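PDB 5DUA: CDA peptide synthetase I from Streptomyces coelicolor, which belongs to the nonribosomal peptide synthetases and is represented by its condensation domain, a two-lobed fold of the CoA-acyltransferase clan. Local coordinates for residues Val156-Ile161 with Met308-Leu313. The protein carries 1 engineered substitution. Residues are numbered along the deposited sequence; the frame is centred on the assembly and turned at random.
With 5FQ (N-pentyl-L-alaninamide), chain E.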
# COMPACT_ATOMS: atom_id res chain seq x y z
N VAL B 156 1.18 9.65 4.57
CA VAL B 156 -0.23 9.66 4.92
C VAL B 156 -0.51 8.88 6.21
O VAL B 156 0.30 8.09 6.66
CB VAL B 156 -1.12 9.06 3.78
CG1 VAL B 156 -0.96 9.83 2.49
CG2 VAL B 156 -0.84 7.58 3.55
N HIS B 157 -1.68 9.12 6.80
CA HIS B 157 -2.24 8.15 7.72
C HIS B 157 -2.93 7.08 6.91
O HIS B 157 -3.67 7.39 5.97
CB HIS B 157 -3.21 8.80 8.68
CG HIS B 157 -3.49 7.98 9.89
ND1 HIS B 157 -4.10 6.75 9.83
CD2 HIS B 157 -3.20 8.19 11.19
CE1 HIS B 157 -4.20 6.25 11.04
NE2 HIS B 157 -3.65 7.10 11.89
N HIS B 158 -2.70 5.81 7.24
CA HIS B 158 -3.31 4.73 6.47
C HIS B 158 -4.85 4.84 6.40
O HIS B 158 -5.48 4.29 5.50
CB HIS B 158 -2.91 3.37 7.04
CG HIS B 158 -2.84 2.29 6.01
ND1 HIS B 158 -3.60 2.32 4.86
CD2 HIS B 158 -2.09 1.17 5.94
CE1 HIS B 158 -3.32 1.24 4.13
NE2 HIS B 158 -2.41 0.53 4.77
N ILE B 159 -5.47 5.54 7.34
CA ILE B 159 -6.93 5.59 7.35
C ILE B 159 -7.49 6.40 6.16
O ILE B 159 -8.64 6.20 5.77
CB ILE B 159 -7.47 6.16 8.71
CG1 ILE B 159 -8.93 5.76 8.89
CG2 ILE B 159 -7.27 7.68 8.84
CD1 ILE B 159 -9.49 6.03 10.30
N VAL B 160 -6.68 7.25 5.54
CA VAL B 160 -7.19 8.06 4.42
C VAL B 160 -6.72 7.61 3.04
O VAL B 160 -7.39 7.92 2.05
CB VAL B 160 -6.83 9.56 4.57
CG1 VAL B 160 -7.63 10.17 5.72
CG2 VAL B 160 -5.35 9.79 4.75
N ILE B 161 -5.61 6.87 2.96
CA ILE B 161 -5.00 6.55 1.67
C ILE B 161 -4.39 5.15 1.69
O ILE B 161 -3.56 4.84 2.55
CB ILE B 161 -3.90 7.60 1.28
CG1 ILE B 161 -4.53 8.93 0.81
CG2 ILE B 161 -2.95 7.06 0.19
CD1 ILE B 161 -5.31 8.82 -0.51
N MET B 308 -9.41 4.43 1.66
CA MET B 308 -8.80 3.28 2.29
C MET B 308 -9.81 2.16 2.39
O MET B 308 -10.70 2.19 3.27
CB MET B 308 -8.28 3.66 3.68
CG MET B 308 -7.97 2.48 4.59
SD MET B 308 -6.97 1.22 3.79
CE MET B 308 -6.38 0.30 5.21
N VAL B 309 -9.69 1.18 1.50
CA VAL B 309 -10.64 0.08 1.43
C VAL B 309 -9.96 -1.26 1.28
O VAL B 309 -10.65 -2.27 1.18
CB VAL B 309 -11.64 0.22 0.24
CG1 VAL B 309 -12.78 1.17 0.58
CG2 VAL B 309 -10.94 0.64 -1.01
N SER B 310 -8.63 -1.27 1.27
CA SER B 310 -7.89 -2.50 1.04
C SER B 310 -8.16 -3.56 2.12
O SER B 310 -8.51 -3.27 3.27
CB SER B 310 -6.40 -2.23 0.94
OG SER B 310 -5.96 -1.47 2.05
N ASN B 311 -7.98 -4.80 1.71
CA ASN B 311 -8.29 -5.96 2.51
C ASN B 311 -7.08 -6.86 2.44
O ASN B 311 -6.35 -6.83 1.45
CB ASN B 311 -9.55 -6.64 1.96
CG ASN B 311 -10.12 -7.69 2.88
OD1 ASN B 311 -9.87 -7.71 4.10
ND2 ASN B 311 -10.93 -8.57 2.31
N ARG B 312 -6.83 -7.62 3.50
CA ARG B 312 -5.76 -8.60 3.48
C ARG B 312 -6.33 -9.98 3.77
O ARG B 312 -7.08 -10.14 4.72
CB ARG B 312 -4.68 -8.25 4.50
CG ARG B 312 -3.55 -9.28 4.55
CD ARG B 312 -2.41 -8.86 5.45
NE ARG B 312 -2.86 -7.97 6.52
CZ ARG B 312 -2.17 -6.93 6.99
NH1 ARG B 312 -0.98 -6.62 6.48
NH2 ARG B 312 -2.69 -6.20 7.97
N LEU B 313 -5.99 -10.98 2.96
CA LEU B 313 -6.57 -12.30 3.12
C LEU B 313 -5.53 -13.40 3.13
O LEU B 313 -4.52 -13.34 2.42
CB LEU B 313 -7.61 -12.55 2.03
CG LEU B 313 -8.94 -11.82 2.26
CD1 LEU B 313 -9.82 -11.94 1.03
CD2 LEU B 313 -9.65 -12.34 3.48
C01 5FQ E . -7.06 -3.02 10.50
C02 5FQ E . -6.84 -2.36 9.15
C03 5FQ E . -6.58 -3.35 8.01
C04 5FQ E . -5.10 -3.73 7.87
C05 5FQ E . -4.22 -2.56 7.39
N06 5FQ E . -3.72 -2.73 6.03
C07 5FQ E . -2.42 -2.59 5.70
O08 5FQ E . -1.55 -2.36 6.53
C09 5FQ E . -2.05 -2.75 4.24
C10 5FQ E . -1.61 -4.18 3.96
N11 5FQ E . -0.93 -1.85 3.90
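A first torsion of 164° sets CG of Met-308 beside its carbonyl carbon, and a bend at the second (49°) turns the thioether to the imidazole of His-158, the two side chains crossing at about a right angle. Methyl CE lies over one face of the ring, 3.4 Å from His-158 CE1. The sulfur sits obliquely, its SD 4.3 Å from the ring centroid. Nearer the backbone, Met-308 CG lies against the carbonyl of His-158 (CG to O 3.2 Å), and CB packs on Ile-159 O at 3.3 Å. That second oxygen is also hydrogen-bonded by Gln-16.

The turn that supplies His-158 and the two carbonyls is the HHxxxDG motif of condensation domains, which begins at His-157 and His-158. Its first histidine braces it: Ile-159 N donates to His-157 ND1 (3.1 Å, 166°) in the ring plane, while His-157 NE2 is hydrogen-bonded to Gln-23 OE1. The contact thus joins the end of strand 149-157 in one lobe to the lead-in of strand 311-318 in the other.

Division of labour follows: the methyl limits the tilt of the His-158 ring from one face, while at its edge, in plane, His-158 NE2 accepts a hydrogen bond from N11 of N-pentyl-L-alaninamide (2.9 Å).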